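Local coordinates for protein aminotransferase (Paracoccus denitrificans, PDB 4GRX) that probably catalyses pyridoxal-phosphate-dependent transfer of amino groups from omega-amino donors to keto acceptors, as a class III aminotransferase, at residues L156-A161 against K248-A253; P236-G239 against V243-P246; E383-G388 against G430-L435. All coordinates share one frame; numbering follows the deposited sequence.

Contact 1: L156-A161 against K248-A253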
loop_
_atom_site.group_PDB
_atom_site.type_symbol
_atom_site.label_atom_id
_atom_site.label_comp_id
_atom_site.label_asym_id
_atom_site.label_seq_id
_atom_site.Cartn_x
_atom_site.Cartn_y
_atom_site.Cartn_z
ATOM N N LEU A 156 -16.657 1.649 13.450
ATOM C CA LEU A 156 -16.689 0.683 14.559
ATOM C C LEU A 156 -15.837 -0.538 14.270
ATOM O O LEU A 156 -15.999 -1.176 13.232
ATOM C CB LEU A 156 -18.125 0.243 14.850
ATOM C CG LEU A 156 -19.218 1.316 14.891
ATOM C CD1 LEU A 156 -20.589 0.696 15.114
ATOM C CD2 LEU A 156 -18.940 2.343 15.982
ATOM N N THR A 157 -14.918 -0.841 15.191
ATOM C CA THR A 157 -14.130 -2.094 15.172
ATOM C C THR A 157 -14.089 -2.708 16.567
ATOM O O THR A 157 -14.781 -2.230 17.469
ATOM C CB THR A 157 -12.707 -1.912 14.596
ATOM O OG1 THR A 157 -12.016 -0.852 15.264
ATOM C CG2 THR A 157 -12.761 -1.599 13.101
ATOM N N ARG A 158 -13.299 -3.763 16.763
ATOM C CA ARG A 158 -13.202 -4.386 18.096
ATOM C C ARG A 158 -11.809 -4.290 18.691
ATOM O O ARG A 158 -10.814 -4.324 17.969
ATOM C CB ARG A 158 -13.594 -5.870 18.081
ATOM C CG ARG A 158 -15.073 -6.199 17.997
ATOM C CD ARG A 158 -15.539 -6.276 16.560
ATOM N NE ARG A 158 -14.653 -7.082 15.721
ATOM C CZ ARG A 158 -14.739 -8.406 15.584
ATOM N NH1 ARG A 158 -15.658 -9.099 16.249
ATOM N NH2 ARG A 158 -13.899 -9.044 14.780
ATOM N N TRP A 159 -11.753 -4.217 20.018
ATOM C CA TRP A 159 -10.509 -4.380 20.717
ATOM C C TRP A 159 -9.876 -5.681 20.271
ATOM O O TRP A 159 -10.574 -6.642 19.951
ATOM C CB TRP A 159 -10.707 -4.299 22.233
ATOM C CG TRP A 159 -9.387 -4.088 22.939
ATOM C CD1 TRP A 159 -8.744 -4.958 23.822
ATOM C CD2 TRP A 159 -8.454 -2.962 22.769
ATOM N NE1 TRP A 159 -7.544 -4.442 24.219
ATOM C CE2 TRP A 159 -7.302 -3.254 23.628
ATOM C CE3 TRP A 159 -8.464 -1.783 22.034
ATOM C CZ2 TRP A 159 -6.216 -2.397 23.723
ATOM C CZ3 TRP A 159 -7.367 -0.923 22.140
ATOM C CH2 TRP A 159 -6.273 -1.221 22.971
ATOM N N ASN A 160 -8.546 -5.697 20.185
ATOM C CA ASN A 160 -7.782 -6.809 19.604
ATOM C C ASN A 160 -7.928 -6.954 18.087
ATOM O O ASN A 160 -7.294 -7.827 17.500
ATOM C CB ASN A 160 -8.081 -8.144 20.301
ATOM C CG ASN A 160 -7.657 -8.165 21.765
ATOM O OD1 ASN A 160 -6.630 -7.600 22.146
ATOM N ND2 ASN A 160 -8.443 -8.845 22.594
ATOM N N ALA A 161 -8.744 -6.128 17.432
ATOM C CA ALA A 161 -8.842 -6.213 15.968
ATOM C C ALA A 161 -7.516 -5.819 15.317
ATOM O O ALA A 161 -6.733 -5.024 15.871
ATOM C CB ALA A 161 -9.954 -5.328 15.443
ATOM N N LYS A 248 -20.048 -17.992 20.292
ATOM C CA LYS A 248 -21.141 -18.586 19.499
ATOM C C LYS A 248 -22.342 -17.666 19.341
ATOM O O LYS A 248 -22.906 -17.225 20.335
ATOM C CB LYS A 248 -21.600 -19.924 20.089
ATOM C CG LYS A 248 -22.822 -20.488 19.360
ATOM C CD LYS A 248 -23.249 -21.877 19.821
ATOM C CE LYS A 248 -22.128 -22.903 19.650
ATOM N NZ LYS A 248 -21.545 -22.918 18.273
ATOM N N GLY A 249 -22.728 -17.394 18.090
ATOM C CA GLY A 249 -23.905 -16.580 17.790
ATOM C C GLY A 249 -23.646 -15.083 17.789
ATOM O O GLY A 249 -24.579 -14.275 17.687
ATOM N N TYR A 250 -22.380 -14.698 17.869
ATOM C CA TYR A 250 -22.007 -13.285 17.846
ATOM C C TYR A 250 -22.515 -12.556 16.613
ATOM O O TYR A 250 -23.223 -11.543 16.733
ATOM C CB TYR A 250 -20.495 -13.138 17.949
ATOM C CG TYR A 250 -19.938 -11.742 17.813
ATOM C CD1 TYR A 250 -20.067 -10.809 18.846
ATOM C CD2 TYR A 250 -19.231 -11.362 16.665
ATOM C CE1 TYR A 250 -19.509 -9.537 18.748
ATOM C CE2 TYR A 250 -18.682 -10.085 16.547
ATOM C CZ TYR A 250 -18.813 -9.182 17.594
ATOM O OH TYR A 250 -18.266 -7.932 17.490
ATOM N N PHE A 251 -22.157 -13.059 15.436
ATOM C CA PHE A 251 -22.516 -12.374 14.206
ATOM C C PHE A 251 -24.009 -12.400 13.949
ATOM O O PHE A 251 -24.565 -11.448 13.392
ATOM C CB PHE A 251 -21.731 -12.928 13.029
ATOM C CG PHE A 251 -20.309 -12.460 12.997
ATOM C CD1 PHE A 251 -19.269 -13.336 13.271
ATOM C CD2 PHE A 251 -20.014 -11.131 12.729
ATOM C CE1 PHE A 251 -17.951 -12.902 13.245
ATOM C CE2 PHE A 251 -18.704 -10.682 12.708
ATOM C CZ PHE A 251 -17.665 -11.569 12.967
ATOM N N GLN A 252 -24.653 -13.465 14.420
ATOM C CA GLN A 252 -26.099 -13.590 14.370
ATOM C C GLN A 252 -26.811 -12.544 15.213
ATOM O O GLN A 252 -27.849 -12.047 14.798
ATOM C CB GLN A 252 -26.536 -15.004 14.752
ATOM C CG GLN A 252 -26.270 -16.017 13.646
ATOM C CD GLN A 252 -24.783 -16.278 13.407
ATOM O OE1 GLN A 252 -23.958 -16.164 14.327
ATOM N NE2 GLN A 252 -24.430 -16.627 12.168
ATOM N N ALA A 253 -26.270 -12.218 16.384
ATOM C CA ALA A 253 -26.823 -11.130 17.206
ATOM C C ALA A 253 -26.395 -9.747 16.702
ATOM O O ALA A 253 -27.156 -8.784 16.810
ATOM C CB ALA A 253 -26.422 -11.297 18.662
#

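Contact 2: P236-G239 against V243-P246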
loop_
_atom_site.group_PDB
_atom_site.type_symbol
_atom_site.label_atom_id
_atom_site.label_comp_id
_atom_site.label_asym_id
_atom_site.label_seq_id
_atom_site.Cartn_x
_atom_site.Cartn_y
_atom_site.Cartn_z
ATOM N N PRO A 236 -13.732 -12.289 10.683
ATOM C CA PRO A 236 -14.581 -13.370 11.218
ATOM C C PRO A 236 -13.913 -14.068 12.413
ATOM O O PRO A 236 -14.550 -14.249 13.463
ATOM C CB PRO A 236 -14.764 -14.314 10.019
ATOM C CG PRO A 236 -14.560 -13.436 8.826
ATOM C CD PRO A 236 -13.525 -12.414 9.231
ATOM N N VAL A 237 -12.642 -14.432 12.242
ATOM C CA VAL A 237 -11.795 -14.924 13.317
ATOM C C VAL A 237 -10.647 -13.927 13.393
ATOM O O VAL A 237 -10.046 -13.615 12.361
ATOM C CB VAL A 237 -11.186 -16.299 12.985
ATOM C CG1 VAL A 237 -10.361 -16.816 14.156
ATOM C CG2 VAL A 237 -12.253 -17.305 12.625
ATOM N N MET A 238 -10.347 -13.424 14.591
ATOM C CA MET A 238 -9.278 -12.436 14.756
ATOM C C MET A 238 -7.888 -13.059 14.575
ATOM O O MET A 238 -7.527 -14.005 15.265
ATOM C CB MET A 238 -9.405 -11.733 16.107
ATOM C CG MET A 238 -10.623 -10.829 16.221
ATOM S SD MET A 238 -10.623 -9.940 17.789
ATOM C CE MET A 238 -11.818 -8.649 17.475
ATOM N N GLY A 239 -7.116 -12.533 13.630
ATOM C CA GLY A 239 -5.820 -13.108 13.275
ATOM C C GLY A 239 -4.682 -12.614 14.147
ATOM O O GLY A 239 -4.298 -13.282 15.123
ATOM N N VAL A 243 -5.473 -15.048 17.211
ATOM C CA VAL A 243 -6.371 -16.155 16.841
ATOM C C VAL A 243 -7.569 -16.277 17.770
ATOM O O VAL A 243 -7.610 -17.163 18.630
ATOM C CB VAL A 243 -5.662 -17.520 16.772
ATOM C CG1 VAL A 243 -6.592 -18.549 16.166
ATOM C CG2 VAL A 243 -4.379 -17.425 15.967
ATOM N N ILE A 244 -8.551 -15.406 17.586
ATOM C CA ILE A 244 -9.699 -15.365 18.482
ATOM C C ILE A 244 -10.975 -15.641 17.704
ATOM O O ILE A 244 -11.472 -14.745 17.003
ATOM C CB ILE A 244 -9.807 -14.002 19.217
ATOM C CG1 ILE A 244 -8.523 -13.710 20.016
ATOM C CG2 ILE A 244 -11.037 -13.973 20.116
ATOM C CD1 ILE A 244 -8.371 -12.263 20.442
ATOM N N PRO A 245 -11.492 -16.892 17.790
ATOM C CA PRO A 245 -12.791 -17.240 17.193
ATOM C C PRO A 245 -13.885 -16.534 17.953
ATOM O O PRO A 245 -13.802 -16.441 19.174
ATOM C CB PRO A 245 -12.900 -18.754 17.430
ATOM C CG PRO A 245 -11.501 -19.205 17.630
ATOM C CD PRO A 245 -10.825 -18.081 18.354
ATOM N N PRO A 246 -14.916 -16.050 17.258
ATOM C CA PRO A 246 -15.971 -15.321 17.966
ATOM C C PRO A 246 -16.779 -16.242 18.867
ATOM O O PRO A 246 -16.916 -17.429 18.572
ATOM C CB PRO A 246 -16.852 -14.796 16.841
ATOM C CG PRO A 246 -16.643 -15.762 15.726
ATOM C CD PRO A 246 -15.236 -16.271 15.842
#

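Contact 3: E383-G388 against G430-L435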
loop_
_atom_site.group_PDB
_atom_site.type_symbol
_atom_site.label_atom_id
_atom_site.label_comp_id
_atom_site.label_asym_id
_atom_site.label_seq_id
_atom_site.Cartn_x
_atom_site.Cartn_y
_atom_site.Cartn_z
ATOM N N GLU A 383 -5.521 -21.950 27.829
ATOM C CA GLU A 383 -6.500 -22.497 26.888
ATOM C C GLU A 383 -5.857 -22.688 25.520
ATOM O O GLU A 383 -4.794 -22.123 25.228
ATOM C CB GLU A 383 -7.716 -21.568 26.750
ATOM C CG GLU A 383 -7.487 -20.339 25.866
ATOM C CD GLU A 383 -8.763 -19.633 25.443
ATOM O OE1 GLU A 383 -9.870 -20.174 25.637
ATOM O OE2 GLU A 383 -8.664 -18.513 24.915
ATOM N N TYR A 384 -6.505 -23.492 24.687
ATOM C CA TYR A 384 -6.194 -23.526 23.263
ATOM C C TYR A 384 -7.468 -23.085 22.548
ATOM O O TYR A 384 -8.550 -23.164 23.124
ATOM C CB TYR A 384 -5.754 -24.926 22.806
ATOM C CG TYR A 384 -6.890 -25.909 22.719
ATOM C CD1 TYR A 384 -7.255 -26.688 23.831
ATOM C CD2 TYR A 384 -7.628 -26.047 21.534
ATOM C CE1 TYR A 384 -8.309 -27.584 23.760
ATOM C CE2 TYR A 384 -8.689 -26.939 21.457
ATOM C CZ TYR A 384 -9.018 -27.705 22.569
ATOM O OH TYR A 384 -10.061 -28.587 22.483
ATOM N N ARG A 385 -7.329 -22.622 21.306
ATOM C CA ARG A 385 -8.444 -22.066 20.541
ATOM C C ARG A 385 -8.073 -21.911 19.069
ATOM O O ARG A 385 -6.894 -21.835 18.706
ATOM C CB ARG A 385 -8.874 -20.701 21.103
ATOM C CG ARG A 385 -7.739 -19.694 21.182
ATOM C CD ARG A 385 -8.185 -18.283 21.547
ATOM N NE ARG A 385 -7.039 -17.400 21.341
ATOM C CZ ARG A 385 -6.198 -17.003 22.294
ATOM N NH1 ARG A 385 -6.378 -17.352 23.559
ATOM N NH2 ARG A 385 -5.168 -16.242 21.974
ATOM N N GLY A 386 -9.100 -21.858 18.230
ATOM C CA GLY A 386 -8.924 -21.640 16.811
ATOM C C GLY A 386 -9.840 -22.532 16.010
ATOM O O GLY A 386 -10.848 -23.032 16.516
ATOM N N ILE A 387 -9.459 -22.750 14.757
ATOM C CA ILE A 387 -10.279 -23.491 13.810
ATOM C C ILE A 387 -9.452 -23.752 12.543
ATOM O O ILE A 387 -8.500 -23.008 12.258
ATOM C CB ILE A 387 -11.583 -22.711 13.518
ATOM C CG1 ILE A 387 -12.616 -23.596 12.806
ATOM C CG2 ILE A 387 -11.285 -21.385 12.798
ATOM C CD1 ILE A 387 -14.032 -23.062 12.881
ATOM N N GLY A 388 -9.800 -24.802 11.795
ATOM C CA GLY A 388 -9.107 -25.129 10.552
ATOM C C GLY A 388 -7.606 -25.151 10.746
ATOM O O GLY A 388 -7.099 -25.891 11.580
ATOM N N GLY A 430 1.943 -11.374 21.692
ATOM C CA GLY A 430 1.656 -11.248 23.110
ATOM C C GLY A 430 1.990 -12.571 23.746
ATOM O O GLY A 430 2.983 -13.193 23.384
ATOM N N GLN A 431 1.144 -13.031 24.659
ATOM C CA GLN A 431 1.337 -14.357 25.242
ATOM C C GLN A 431 0.484 -15.437 24.551
ATOM O O GLN A 431 0.213 -16.502 25.119
ATOM C CB GLN A 431 1.167 -14.315 26.767
ATOM C CG GLN A 431 2.186 -13.387 27.425
ATOM C CD GLN A 431 2.231 -13.467 28.938
ATOM O OE1 GLN A 431 1.874 -14.482 29.542
ATOM N NE2 GLN A 431 2.702 -12.394 29.564
ATOM N N SER A 432 0.099 -15.146 23.307
ATOM C CA SER A 432 -0.652 -16.063 22.448
ATOM C C SER A 432 0.297 -16.729 21.463
ATOM O O SER A 432 0.749 -16.085 20.505
ATOM C CB SER A 432 -1.731 -15.299 21.662
ATOM O OG SER A 432 -2.693 -14.713 22.522
ATOM N N ILE A 433 0.612 -18.003 21.703
ATOM C CA ILE A 433 1.440 -18.797 20.793
ATOM C C ILE A 433 0.615 -19.224 19.579
ATOM O O ILE A 433 -0.289 -20.061 19.681
ATOM C CB ILE A 433 1.984 -20.042 21.499
ATOM C CG1 ILE A 433 2.642 -19.644 22.820
ATOM C CG2 ILE A 433 2.940 -20.810 20.588
ATOM C CD1 ILE A 433 2.335 -20.594 23.956
ATOM N N VAL A 434 0.941 -18.649 18.426
ATOM C CA VAL A 434 0.138 -18.795 17.223
ATOM C C VAL A 434 0.741 -19.811 16.268
ATOM O O VAL A 434 1.956 -19.885 16.087
ATOM C CB VAL A 434 -0.033 -17.435 16.524
ATOM C CG1 VAL A 434 -0.701 -17.579 15.173
ATOM C CG2 VAL A 434 -0.840 -16.501 17.400
ATOM N N LEU A 435 -0.126 -20.605 15.662
ATOM C CA LEU A 435 0.280 -21.571 14.673
ATOM C C LEU A 435 -0.643 -21.404 13.480
ATOM O O LEU A 435 -1.884 -21.500 13.610
ATOM C CB LEU A 435 0.177 -22.973 15.254
ATOM C CG LEU A 435 1.161 -23.399 16.347
ATOM C CD1 LEU A 435 0.840 -24.818 16.804
ATOM C CD2 LEU A 435 2.617 -23.307 15.881
#

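Contact 1: L156-A161 against K248-A253
Arg-158, the last residue of strand 154-158, meets Tyr-250, in the first turn of helix 250-260, through one hydrogen bond that joins their polar ends. NH1 of Arg-158 donates to OH of Tyr-250 across 3.1 Å, with an N-H...O angle of 154°. The hydroxyl oxygen lies at the edge of the guanidinium, a little tilted from its plane. Long side chains suit these places, because the CA atoms of Arg-158 and Tyr-250 are 12.5 Å apart. With its CG anti to the backbone N (chi1 175°), Tyr-250, placed at the helix start by Gly-249 as N-cap, carries its ring toward the strand, whereas the arginine chain is bent at chi2 and chi3 and brings NH1 round to the hydroxyl.

The remaining contact between the two is van der Waals. The two chains run antiparallel past one another where they meet, CD of Arg-158 lying beside the hydroxyl, and the guanidinium is turned 27° from the plane of the ring. Within the helical segment, CD2 of Tyr-250 stands over the centre of the Phe-251 ring, 3.7 Å above its plane. The tyrosine also packs on Phe-232 and Leu-213, so its ring is held by apolar neighbours.

Strands 154-158 and 229-234 are parallel neighbours in the seven-stranded sheet, and helix 250-260 lies in the beta-alpha-beta crossover from 229-234 to the parallel strand 265-268. The bond thus ties a strand to a helix packed on the sheet. With an alanine at Arg-158, the buried hydroxyl of Tyr-250 would probably lose this donor, and a gap would be likely to open beside the helix. NH2 of the arginine makes a weak hydrogen bond to the carbonyl O of Glu-235. Both bonds of this buried guanidinium therefore go to uncharged oxygens, and the phenol supplies a polar acceptor at the end of an otherwise apolar ring.

Contact 2: P236-G239 against V243-P246
Val-243 begins the pairing: its N donates to O of Gly-239 at 3.0 Å, and its CA-H approaches O of Met-238. Its phi of 62° has the positive sign expected at the first position of a G1 bulge, a place commonly filled by glycine but here by valine.

Ile-244 follows and forms the bridge proper, a hydrogen-bonded antiparallel pair with Met-238. Its N reaches O of Met-238 at 2.9 Å, and its O takes N of Met-238 at 3.0 Å. The side chains meet near their roots, CB of Met-238 3.9 Å from CB of Ile-244, and again farther out, where SD of Met-238 comes within 4.2 Å of CD1 of Ile-244.

At Pro-245, CG1 of Val-237 lies loosely against the ring, 4.4 Å from CG of Pro-245. Pro-246 sets its CD against the carbonyl O of Pro-236; its nitrogen would be the next placed to bond across but has no hydrogen to donate, and the pairing goes no further.

Gly-239, whose N donates a hydrogen bond to OE2 of Glu-235, is a residue about 8 Å from the bound delta-amino valeric acid. The whole is a short hairpin-like turn closed by a G1 beta bulge, between strand 229-234 and helix 250-260.

Contact 3: E383-G388 against G430-L435
A polar side-chain contact links Arg-385 and Ser-432, on the two outer strands of a three-stranded antiparallel sheet, 381-387 and 432-435; the bond spans the middle strand, 390-395. NH2 of Arg-385 approaches OG of Ser-432 at 3.0 Å, but the N-H...O angle of 130° makes this a weak hydrogen bond. The serine oxygen sits at the guanidinium edge, close to its plane. Arginine has the length to cross: CG lies between the backbone N and the carbonyl carbon (chi1 55°), and from there the chain runs extended to NE. Serine answers with a short hydroxyl that stays near its own strand.

The guanidinium is fixed in rotation by further bonds. NH1 forms a salt bridge with OE2 of Glu-383, two residues earlier on the same strand, at 2.9 Å and 156°, meeting that oxygen on its anti side. Glu-394 of the middle strand supplies OE1 to both NH1 of Arg-385 and OG of Ser-432, so one carboxylate oxygen serves both partners. NE and NH2 also reach the carbonyls of Val-243 and Gly-242, and NE2 of His-195 is hydrogen-bonded to OE2 of Glu-383, the same oxygen that takes NH1 of Arg-385. The two carboxylates would be expected to stabilise the buried positive charge.

The side chain of Ser-432 is about 10 Å from the bound delta-amino valeric acid. Such an antiparallel sheet is consistent with the C-terminal small domain of fold type I aminotransferases.

How the contacts relate
From the N terminus, contact 1 opens at strand 154-158 and closes at the start of helix 250-260, after a loop that takes in strand 188-191, helix 206-224 and strand 229-234. Contact 2 is nested inside that loop, closing a turn of its own just before the helix. Contact 3 comes later, in series, and closes a loop from strand 381-387 to strand 432-435. Contact 2 stands between the others: CE of Met-238 packs 3.4 Å from CB of Arg-158 on one side, and Pro-245 and Val-243 lean on Gly-386 on another. Through it the seven-stranded sheet is joined to the three-stranded one, while contacts 1 and 3 do not touch.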